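Local coordinates for protein serine protease inhibitor (PDB 3STO) that probably inhibits serine proteases and has the serpin fold, in the trematode Schistosoma haematobium, at residues H205-E210 with D223-E228; E242-P247 with F255-P260; L293-F298 with F375-P380. All blocks are in the same frame, centred on the assembly; numbering follows the deposited sequence.

Contact 1 of 3, residues H205-E210 with D223-E228; sequences HYTRKE and DMMTQE
Thr226 has OG1 between its backbone N and carbonyl carbon (chi1 61°), which sends the hydroxyl to Tyr206 O; Arg208 has CG in the equivalent place (chi1 84°), and a bend at chi2 turns its guanidinium back over Thr226 CG2. The Thr226 hydroxyl donates to Tyr206 O (2.8 Å), approaching above the carbonyl plane rather than along a lone pair. Its methyl, CG2, lies 3.7 Å over one face of the Arg208 guanidinium, offset toward the rim. Threonine suits the place because its two branches serve a polar and a flat partner at once.

The guanidinium is turned edge-on to Glu210, gripping OE1 side-on with NE (2.8 Å) and NH2 (3.0 Å), with Glu210 OE1 lying in the guanidinium plane, so its rotation is fixed. Glu210 OE2 bridges to Arg294, and the carboxylate thus serves two arginines and probably offsets their closeness. The aliphatic part of Glu210 is also used: its CB rests 3.7 Å from CB of Met224, a selenomethionine here, whose long flexible chain runs on against Arg294 and Pro296.

Backbone bonds join Arg208 and Met224 in both directions. One residue further, on the other face, Lys209 and Asp223 run side by side, and Lys209 NZ meets the syn lone pair of Asp223 OD1 at 2.6 Å; a long, flexible lysine can close such a bridge at an exposed margin. Where the strands part, a water accepts from Thr226 N (2.9 Å) and donates to Thr207 OG1, which is also bonded to Glu350. The arrangement is an antiparallel beta hairpin of strands 208-215 and 218-236, equivalent to s4C and, in the first part of 218-236, s3C in sheet C of the serpin fold.

Contact 2 of 3, residues E242-P247 with F255-P260; sequences EIVSKP and FVIVLP
This is a regular antiparallel pairing between the two arms of the hairpin 241-247 and 253-260, equivalent to strands s2B and s3B of serpin sheet B, and it is almost wholly buried. Three hydrogen-bonded pairs, Glu242 with Leu259, Val244 with Ile257 and Lys246 with Phe255, alternate with two non-hydrogen-bonded ones, Ile243 with Val258 and Ser245 with Val256. The bonds at the ends are good, as from Phe255 N to Lys246 O (2.8 Å) and from Leu259 N to Glu242 O (2.9 Å); the middle is slacker, where Val244 N reaches Ile257 O only weakly, at 3.3 Å.

Beta-branched Ile243, Val256 and Val258, which suit extended strands, dominate one face, with Ser245 among them. There Ile243 splits its branches: CG2 lies obliquely across to Val256 CG1 at 3.6 Å, while CG1 runs beside Val258 CG2 at 4.1 Å. With CG1 of Ile243 beside the backbone N (chi1 -62°) and CG2 beside the carbonyl carbon, each branch has its own valine. The other face is mixed, carrying Glu242, Lys246, Phe255 and Leu259 besides Val244 and Ile257. Val244 CG2 meets the tip of Ile257, CD1, at 3.7 Å, the two side chains parallel; Phe375 packs on both. Glu242 lies alongside Leu259, its OE2 4.1 Å from Leu259 CD2.

Several polar atoms of this largely apolar contact have partners. Ser245 OG, small enough to sit 3.7 Å from Val256 CG2, bonds Thr254 OG1; Glu242 OE1 bonds Tyr233. Lys246 extends away from Phe255, and its NZ binds Ser200 O and Gln227 OE1 while lying against Phe202 in a cation-pi contact. The chemistry implies a mainly hydrophobic pairing in which the partners of the Lys246 ammonium probably offset the cost of burying it.

Contact 3 of 3, residues L293-F298 with F375-P380; sequences LRLPKF and FHVTHP
Arg294 crosses His376 obliquely, touching it from CB to the guanidinium, with CB 4.1 Å from His376 CD2. Its CG comes closer to that carbon (3.4 Å), and CD sits over the imidazole face, 4.0 Å from the ring centroid in a CH-pi contact. NE follows, equally near CE1 and NE2 of His376; CZ then reaches CE1 at 3.3 Å. At the tip the guanidinium lies flat on the ring, centres 3.6 Å apart and planes only 18° from parallel. NH2 is 3.3 Å from His376 CE1. NH1 stays over His376 ND1 without a hydrogen bond, its salt bridge going instead to Glu210. His376 NE2 bonds Ser292 OG, which anchors the ring; a flat imidazole suits the flat cation above it.

On the other face Leu293 CD1 meets Phe375 CD2 at 3.8 Å. Val377, centre of an inverse gamma turn, meets Leu295 CD1 with CG2 and Pro296 CD with CG1. Arg294 N to Phe375 O (2.9 Å) and Val377 N to Arg294 O hold this parallel pair. The 293-296 part of strand 287-305, equivalent to s2C, lies between strand 373-376 (s1C) and the s3C part of strand 218-236, while Phe375 packs on strands 241-247 and 253-260.

From the N terminus, contact 1 closes first, closing a loop of 12 residues between strands 208-215 and 218-236. The second of these strands is followed, after a turn, by strand 241-247, which pairs with it, and contact 2 then closes the next hairpin with 253-260. Contact 3 opens only after that and closes a much longer loop, 76 residues between its segments, which takes in helix 307-312, strand 339-348 and the unmodelled stretch 358-364. The three are in series, with no nesting or crossing. In space they meet: 293-298 pairs with 223-228, so contacts 1 and 3 build one sheet; Gln227 bonds Lys246, and Phe375 packs on Val244, tying that sheet to contact 2.

Contact 1 of 3, residues H205-E210 with D223-E228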
loop_
_atom_site.group_PDB
_atom_site.type_symbol
_atom_site.label_atom_id
_atom_site.label_comp_id
_atom_site.label_asym_id
_atom_site.label_seq_id
_atom_site.Cartn_x
_atom_site.Cartn_y
_atom_site.Cartn_z
ATOM N N HIS A 205 -6.092 25.975 -14.314
ATOM C CA HIS A 205 -6.211 26.658 -15.608
ATOM C C HIS A 205 -5.245 26.092 -16.613
ATOM O O HIS A 205 -5.449 26.256 -17.814
ATOM C CB HIS A 205 -6.003 28.172 -15.495
ATOM C CG HIS A 205 -7.183 28.878 -14.897
ATOM N ND1 HIS A 205 -7.066 29.809 -13.892
ATOM C CD2 HIS A 205 -8.509 28.725 -15.117
ATOM C CE1 HIS A 205 -8.271 30.226 -13.538
ATOM N NE2 HIS A 205 -9.162 29.582 -14.265
ATOM N N TYR A 206 -4.202 25.417 -16.131
ATOM C CA TYR A 206 -3.247 24.821 -17.040
ATOM C C TYR A 206 -3.548 23.368 -17.303
ATOM O O TYR A 206 -2.811 22.687 -18.001
ATOM C CB TYR A 206 -1.835 25.016 -16.559
ATOM C CG TYR A 206 -1.538 26.460 -16.298
ATOM C CD1 TYR A 206 -1.924 27.435 -17.202
ATOM C CD2 TYR A 206 -0.887 26.858 -15.139
ATOM C CE1 TYR A 206 -1.662 28.776 -16.966
ATOM C CE2 TYR A 206 -0.620 28.192 -14.892
ATOM C CZ TYR A 206 -1.009 29.147 -15.812
ATOM O OH TYR A 206 -0.742 30.474 -15.574
ATOM N N THR A 207 -4.663 22.906 -16.774
ATOM C CA THR A 207 -5.058 21.533 -16.996
ATOM C C THR A 207 -5.864 21.509 -18.296
ATOM O O THR A 207 -6.752 22.337 -18.487
ATOM C CB THR A 207 -5.896 20.983 -15.798
ATOM O OG1 THR A 207 -5.117 21.061 -14.596
ATOM C CG2 THR A 207 -6.374 19.536 -16.053
ATOM N N ARG A 208 -5.554 20.559 -19.178
ATOM C CA ARG A 208 -6.226 20.491 -20.465
ATOM C C ARG A 208 -6.325 19.041 -21.004
ATOM O O ARG A 208 -5.598 18.146 -20.555
ATOM C CB ARG A 208 -5.541 21.465 -21.464
ATOM C CG ARG A 208 -4.302 20.908 -22.179
ATOM C CD ARG A 208 -3.108 20.510 -21.293
ATOM N NE ARG A 208 -2.002 20.077 -22.157
ATOM C CZ ARG A 208 -1.063 20.887 -22.652
ATOM N NH1 ARG A 208 -1.065 22.170 -22.305
ATOM N NH2 ARG A 208 -0.119 20.417 -23.485
ATOM N N LYS A 209 -7.248 18.810 -21.939
ATOM C CA LYS A 209 -7.430 17.491 -22.532
ATOM C C LYS A 209 -6.242 17.124 -23.409
ATOM O O LYS A 209 -5.778 17.915 -24.205
ATOM C CB LYS A 209 -8.709 17.435 -23.374
ATOM C CG LYS A 209 -9.952 17.951 -22.691
ATOM C CD LYS A 209 -10.618 16.914 -21.866
ATOM C CE LYS A 209 -11.671 17.601 -21.035
ATOM N NZ LYS A 209 -12.095 16.818 -19.828
ATOM N N GLU A 210 -5.754 15.902 -23.275
ATOM C CA GLU A 210 -4.606 15.493 -24.058
ATOM C C GLU A 210 -4.673 13.982 -24.291
ATOM O O GLU A 210 -5.259 13.259 -23.500
ATOM C CB GLU A 210 -3.323 15.918 -23.334
ATOM C CG GLU A 210 -2.000 15.527 -24.004
ATOM C CD GLU A 210 -0.841 16.437 -23.588
ATOM O OE1 GLU A 210 -1.114 17.613 -23.256
ATOM O OE2 GLU A 210 0.333 15.988 -23.604
ATOM N N ASP A 223 -7.492 14.257 -18.576
ATOM C CA ASP A 223 -7.255 15.608 -18.110
ATOM C C ASP A 223 -5.792 15.718 -17.705
ATOM O O ASP A 223 -5.372 15.092 -16.745
ATOM C CB ASP A 223 -8.184 15.958 -16.976
ATOM C CG ASP A 223 -9.643 16.029 -17.416
ATOM O OD1 ASP A 223 -9.959 16.759 -18.388
ATOM O OD2 ASP A 223 -10.478 15.360 -16.774
HETATM N N MSE A 224 -5.017 16.475 -18.486
HETATM C CA MSE A 224 -3.566 16.540 -18.328
HETATM C C MSE A 224 -3.149 17.791 -17.524
HETATM O O MSE A 224 -3.384 18.923 -17.936
HETATM C CB MSE A 224 -2.890 16.493 -19.706
HETATM C CG MSE A 224 -1.362 16.320 -19.709
HETATM SE SE MSE A 224 -0.769 14.458 -19.196
HETATM C CE MSE A 224 -0.964 13.595 -20.985
HETATM N N MSE A 225 -2.544 17.576 -16.367
HETATM C CA MSE A 225 -2.022 18.663 -15.551
HETATM C C MSE A 225 -0.640 18.977 -16.045
HETATM O O MSE A 225 0.077 18.100 -16.557
HETATM C CB MSE A 225 -1.985 18.285 -14.072
HETATM C CG MSE A 225 -3.276 17.621 -13.607
HETATM SE SE MSE A 225 -3.287 17.244 -11.678
HETATM C CE MSE A 225 -1.750 16.005 -11.519
ATOM N N THR A 226 -0.280 20.244 -15.931
ATOM C CA THR A 226 0.972 20.703 -16.511
ATOM C C THR A 226 1.604 21.687 -15.546
ATOM O O THR A 226 0.910 22.427 -14.870
ATOM C CB THR A 226 0.765 21.384 -17.918
ATOM O OG1 THR A 226 -0.074 22.500 -17.751
ATOM C CG2 THR A 226 0.046 20.467 -18.914
ATOM N N GLN A 227 2.928 21.683 -15.492
ATOM C CA GLN A 227 3.653 22.637 -14.692
ATOM C C GLN A 227 5.145 22.656 -15.054
ATOM O O GLN A 227 5.726 21.655 -15.535
ATOM C CB GLN A 227 3.380 22.375 -13.199
ATOM C CG GLN A 227 4.558 22.425 -12.248
ATOM C CD GLN A 227 4.211 21.824 -10.868
ATOM O OE1 GLN A 227 4.684 20.744 -10.525
ATOM N NE2 GLN A 227 3.383 22.526 -10.087
ATOM N N GLU A 228 5.757 23.826 -14.895
ATOM C CA GLU A 228 7.192 23.894 -15.052
ATOM C C GLU A 228 7.735 24.247 -13.699
ATOM O O GLU A 228 7.175 25.078 -12.999
ATOM C CB GLU A 228 7.586 24.902 -16.102
ATOM C CG GLU A 228 6.687 24.894 -17.323
ATOM C CD GLU A 228 6.573 26.284 -17.946
ATOM O OE1 GLU A 228 7.571 26.746 -18.562
ATOM O OE2 GLU A 228 5.494 26.919 -17.796
HETATM O O HOH W 1 -2.271 21.815 -14.447
#

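Contact 2 of 3, residues E242-P247 with F255-P260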
loop_
_atom_site.group_PDB
_atom_site.type_symbol
_atom_site.label_atom_id
_atom_site.label_comp_id
_atom_site.label_asym_id
_atom_site.label_seq_id
_atom_site.Cartn_x
_atom_site.Cartn_y
_atom_site.Cartn_z
ATOM N N GLU A 242 13.193 7.156 -16.986
ATOM C CA GLU A 242 13.594 8.387 -16.329
ATOM C C GLU A 242 12.647 8.589 -15.165
ATOM O O GLU A 242 11.541 8.064 -15.178
ATOM C CB GLU A 242 13.593 9.608 -17.302
ATOM C CG GLU A 242 12.282 9.847 -18.097
ATOM C CD GLU A 242 12.396 10.934 -19.232
ATOM O OE1 GLU A 242 13.406 11.682 -19.304
ATOM O OE2 GLU A 242 11.458 11.060 -20.062
ATOM N N ILE A 243 13.071 9.373 -14.175
ATOM C CA ILE A 243 12.326 9.504 -12.947
ATOM C C ILE A 243 12.286 10.950 -12.476
ATOM O O ILE A 243 13.288 11.649 -12.576
ATOM C CB ILE A 243 13.005 8.609 -11.836
ATOM C CG1 ILE A 243 12.971 7.133 -12.230
ATOM C CG2 ILE A 243 12.374 8.827 -10.445
ATOM C CD1 ILE A 243 13.566 6.212 -11.198
ATOM N N VAL A 244 11.135 11.385 -11.959
ATOM C CA VAL A 244 11.031 12.627 -11.223
ATOM C C VAL A 244 10.477 12.323 -9.868
ATOM O O VAL A 244 9.765 11.342 -9.692
ATOM C CB VAL A 244 10.104 13.752 -11.874
ATOM C CG1 VAL A 244 10.754 14.345 -13.102
ATOM C CG2 VAL A 244 8.697 13.234 -12.165
ATOM N N SER A 245 10.809 13.184 -8.911
ATOM C CA SER A 245 10.281 13.100 -7.553
ATOM C C SER A 245 9.583 14.407 -7.247
ATOM O O SER A 245 10.187 15.464 -7.328
ATOM C CB SER A 245 11.409 12.882 -6.578
ATOM O OG SER A 245 10.881 12.392 -5.386
ATOM N N LYS A 246 8.300 14.345 -6.941
ATOM C CA LYS A 246 7.547 15.556 -6.707
ATOM C C LYS A 246 7.076 15.521 -5.262
ATOM O O LYS A 246 6.197 14.749 -4.903
ATOM C CB LYS A 246 6.357 15.668 -7.647
ATOM C CG LYS A 246 5.500 16.885 -7.379
ATOM C CD LYS A 246 4.427 17.108 -8.452
ATOM C CE LYS A 246 3.566 18.350 -8.141
ATOM N NZ LYS A 246 4.396 19.549 -7.899
ATOM N N PRO A 247 7.660 16.378 -4.428
ATOM C CA PRO A 247 7.405 16.322 -2.985
ATOM C C PRO A 247 5.979 16.701 -2.584
ATOM O O PRO A 247 5.319 17.567 -3.161
ATOM C CB PRO A 247 8.405 17.343 -2.404
ATOM C CG PRO A 247 9.273 17.797 -3.563
ATOM C CD PRO A 247 8.500 17.523 -4.815
ATOM N N PHE A 255 6.104 11.947 -4.400
ATOM C CA PHE A 255 5.485 11.147 -5.438
ATOM C C PHE A 255 6.504 10.895 -6.518
ATOM O O PHE A 255 6.955 11.835 -7.145
ATOM C CB PHE A 255 4.300 11.886 -6.017
ATOM C CG PHE A 255 3.497 11.086 -6.984
ATOM C CD1 PHE A 255 2.790 9.950 -6.559
ATOM C CD2 PHE A 255 3.354 11.518 -8.294
ATOM C CE1 PHE A 255 1.979 9.208 -7.461
ATOM C CE2 PHE A 255 2.561 10.791 -9.211
ATOM C CZ PHE A 255 1.873 9.627 -8.775
ATOM N N VAL A 256 6.896 9.636 -6.692
ATOM C CA VAL A 256 7.924 9.249 -7.637
ATOM C C VAL A 256 7.265 8.661 -8.884
ATOM O O VAL A 256 6.482 7.728 -8.769
ATOM C CB VAL A 256 8.901 8.259 -6.993
ATOM C CG1 VAL A 256 9.921 7.716 -8.033
ATOM C CG2 VAL A 256 9.613 8.937 -5.794
ATOM N N ILE A 257 7.548 9.246 -10.057
ATOM C CA ILE A 257 7.054 8.732 -11.333
ATOM C C ILE A 257 8.183 8.108 -12.100
ATOM O O ILE A 257 9.273 8.666 -12.201
ATOM C CB ILE A 257 6.361 9.805 -12.178
ATOM C CG1 ILE A 257 5.371 10.600 -11.301
ATOM C CG2 ILE A 257 5.665 9.196 -13.429
ATOM C CD1 ILE A 257 5.221 12.050 -11.757
ATOM N N VAL A 258 7.940 6.900 -12.587
ATOM C CA VAL A 258 8.932 6.194 -13.366
ATOM C C VAL A 258 8.406 6.053 -14.789
ATOM O O VAL A 258 7.450 5.317 -15.030
ATOM C CB VAL A 258 9.240 4.792 -12.809
ATOM C CG1 VAL A 258 10.363 4.152 -13.614
ATOM C CG2 VAL A 258 9.632 4.872 -11.343
ATOM N N LEU A 259 9.035 6.772 -15.716
ATOM C CA LEU A 259 8.518 6.889 -17.077
ATOM C C LEU A 259 9.474 6.210 -18.048
ATOM O O LEU A 259 10.626 6.622 -18.203
ATOM C CB LEU A 259 8.290 8.368 -17.461
ATOM C CG LEU A 259 7.535 8.608 -18.776
ATOM C CD1 LEU A 259 6.068 8.102 -18.704
ATOM C CD2 LEU A 259 7.565 10.076 -19.178
ATOM N N PRO A 260 8.997 5.145 -18.698
ATOM C CA PRO A 260 9.801 4.480 -19.736
ATOM C C PRO A 260 10.200 5.464 -20.834
ATOM O O PRO A 260 9.422 6.357 -21.202
ATOM C CB PRO A 260 8.842 3.441 -20.294
ATOM C CG PRO A 260 7.871 3.189 -19.174
ATOM C CD PRO A 260 7.660 4.538 -18.559
#

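Contact 3 of 3, residues L293-F298 with F375-P380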
loop_
_atom_site.group_PDB
_atom_site.type_symbol
_atom_site.label_atom_id
_atom_site.label_comp_id
_atom_site.label_asym_id
_atom_site.label_seq_id
_atom_site.Cartn_x
_atom_site.Cartn_y
_atom_site.Cartn_z
ATOM N N LEU A 293 6.581 19.344 -16.699
ATOM C CA LEU A 293 5.923 18.134 -16.248
ATOM C C LEU A 293 4.486 18.094 -16.731
ATOM O O LEU A 293 3.719 19.017 -16.478
ATOM C CB LEU A 293 5.949 18.063 -14.713
ATOM C CG LEU A 293 5.086 17.018 -13.986
ATOM C CD1 LEU A 293 5.475 15.621 -14.401
ATOM C CD2 LEU A 293 5.189 17.164 -12.447
ATOM N N ARG A 294 4.107 17.023 -17.411
ATOM C CA ARG A 294 2.683 16.801 -17.660
ATOM C C ARG A 294 2.272 15.497 -17.062
ATOM O O ARG A 294 2.939 14.482 -17.232
ATOM C CB ARG A 294 2.365 16.786 -19.145
ATOM C CG ARG A 294 2.915 17.964 -19.900
ATOM C CD ARG A 294 2.186 18.097 -21.198
ATOM N NE ARG A 294 2.842 19.045 -22.063
ATOM C CZ ARG A 294 3.110 18.799 -23.330
ATOM N NH1 ARG A 294 2.768 17.630 -23.853
ATOM N NH2 ARG A 294 3.704 19.717 -24.069
ATOM N N LEU A 295 1.132 15.521 -16.405
ATOM C CA LEU A 295 0.734 14.422 -15.569
ATOM C C LEU A 295 -0.785 14.354 -15.598
ATOM O O LEU A 295 -1.460 15.325 -15.275
ATOM C CB LEU A 295 1.266 14.637 -14.123
ATOM C CG LEU A 295 0.988 13.576 -13.050
ATOM C CD1 LEU A 295 1.678 12.248 -13.419
ATOM C CD2 LEU A 295 1.396 14.013 -11.614
ATOM N N PRO A 296 -1.328 13.182 -15.954
ATOM C CA PRO A 296 -2.779 12.965 -15.900
ATOM C C PRO A 296 -3.356 13.109 -14.466
ATOM O O PRO A 296 -2.732 12.718 -13.473
ATOM C CB PRO A 296 -2.926 11.508 -16.396
ATOM C CG PRO A 296 -1.620 11.162 -16.999
ATOM C CD PRO A 296 -0.595 11.953 -16.316
ATOM N N LYS A 297 -4.550 13.668 -14.359
ATOM C CA LYS A 297 -5.270 13.561 -13.119
ATOM C C LYS A 297 -6.076 12.259 -13.197
ATOM O O LYS A 297 -6.652 11.935 -14.218
ATOM C CB LYS A 297 -6.155 14.770 -12.867
ATOM C CG LYS A 297 -7.360 14.830 -13.688
ATOM C CD LYS A 297 -8.024 16.196 -13.519
ATOM C CE LYS A 297 -8.183 16.565 -12.056
ATOM N NZ LYS A 297 -9.083 17.767 -11.897
ATOM N N PHE A 298 -6.049 11.474 -12.128
ATOM C CA PHE A 298 -6.726 10.186 -12.128
ATOM C C PHE A 298 -7.022 9.712 -10.720
ATOM O O PHE A 298 -6.487 10.235 -9.711
ATOM C CB PHE A 298 -5.887 9.123 -12.844
ATOM C CG PHE A 298 -4.558 8.852 -12.195
ATOM C CD1 PHE A 298 -3.465 9.667 -12.455
ATOM C CD2 PHE A 298 -4.404 7.796 -11.314
ATOM C CE1 PHE A 298 -2.236 9.414 -11.846
ATOM C CE2 PHE A 298 -3.170 7.546 -10.689
ATOM C CZ PHE A 298 -2.094 8.358 -10.959
ATOM N N PHE A 375 9.082 16.098 -19.153
ATOM C CA PHE A 375 8.656 14.859 -18.505
ATOM C C PHE A 375 7.166 14.785 -18.717
ATOM O O PHE A 375 6.387 15.286 -17.895
ATOM C CB PHE A 375 8.995 14.869 -17.007
ATOM C CG PHE A 375 9.008 13.512 -16.374
ATOM C CD1 PHE A 375 10.144 12.746 -16.404
ATOM C CD2 PHE A 375 7.876 13.010 -15.723
ATOM C CE1 PHE A 375 10.158 11.495 -15.806
ATOM C CE2 PHE A 375 7.880 11.768 -15.134
ATOM C CZ PHE A 375 9.013 10.999 -15.179
ATOM N N HIS A 376 6.772 14.182 -19.833
ATOM C CA HIS A 376 5.376 14.207 -20.252
ATOM C C HIS A 376 4.759 12.824 -20.134
ATOM O O HIS A 376 5.125 11.914 -20.854
ATOM C CB HIS A 376 5.267 14.755 -21.677
ATOM C CG HIS A 376 5.716 16.170 -21.798
ATOM N ND1 HIS A 376 5.869 16.801 -23.013
ATOM C CD2 HIS A 376 6.038 17.085 -20.853
ATOM C CE1 HIS A 376 6.279 18.038 -22.812
ATOM N NE2 HIS A 376 6.386 18.236 -21.506
ATOM N N VAL A 377 3.845 12.669 -19.182
ATOM C CA VAL A 377 3.378 11.342 -18.791
ATOM C C VAL A 377 2.217 10.994 -19.731
ATOM O O VAL A 377 1.062 11.209 -19.403
ATOM C CB VAL A 377 3.012 11.278 -17.250
ATOM C CG1 VAL A 377 2.523 9.914 -16.839
ATOM C CG2 VAL A 377 4.200 11.669 -16.385
ATOM N N THR A 378 2.549 10.477 -20.912
ATOM C CA THR A 378 1.572 10.291 -21.980
ATOM C C THR A 378 1.350 8.818 -22.360
ATOM O O THR A 378 0.647 8.517 -23.333
ATOM C CB THR A 378 2.025 11.053 -23.274
ATOM O OG1 THR A 378 3.338 10.624 -23.627
ATOM C CG2 THR A 378 2.061 12.528 -23.049
ATOM N N HIS A 379 1.965 7.915 -21.606
ATOM C CA HIS A 379 1.884 6.476 -21.836
ATOM C C HIS A 379 2.071 5.785 -20.456
ATOM O O HIS A 379 2.415 6.465 -19.483
ATOM C CB HIS A 379 2.932 6.031 -22.892
ATOM C CG HIS A 379 4.315 6.553 -22.648
ATOM N ND1 HIS A 379 5.327 5.775 -22.131
ATOM C CD2 HIS A 379 4.864 7.782 -22.870
ATOM C CE1 HIS A 379 6.436 6.496 -22.047
ATOM N NE2 HIS A 379 6.183 7.712 -22.499
ATOM N N PRO A 380 1.833 4.460 -20.361
ATOM C CA PRO A 380 1.834 3.774 -19.039
ATOM C C PRO A 380 3.105 3.963 -18.200
ATOM O O PRO A 380 4.238 3.970 -18.683
ATOM C CB PRO A 380 1.613 2.295 -19.402
ATOM C CG PRO A 380 0.784 2.388 -20.709
ATOM C CD PRO A 380 1.447 3.534 -21.454
#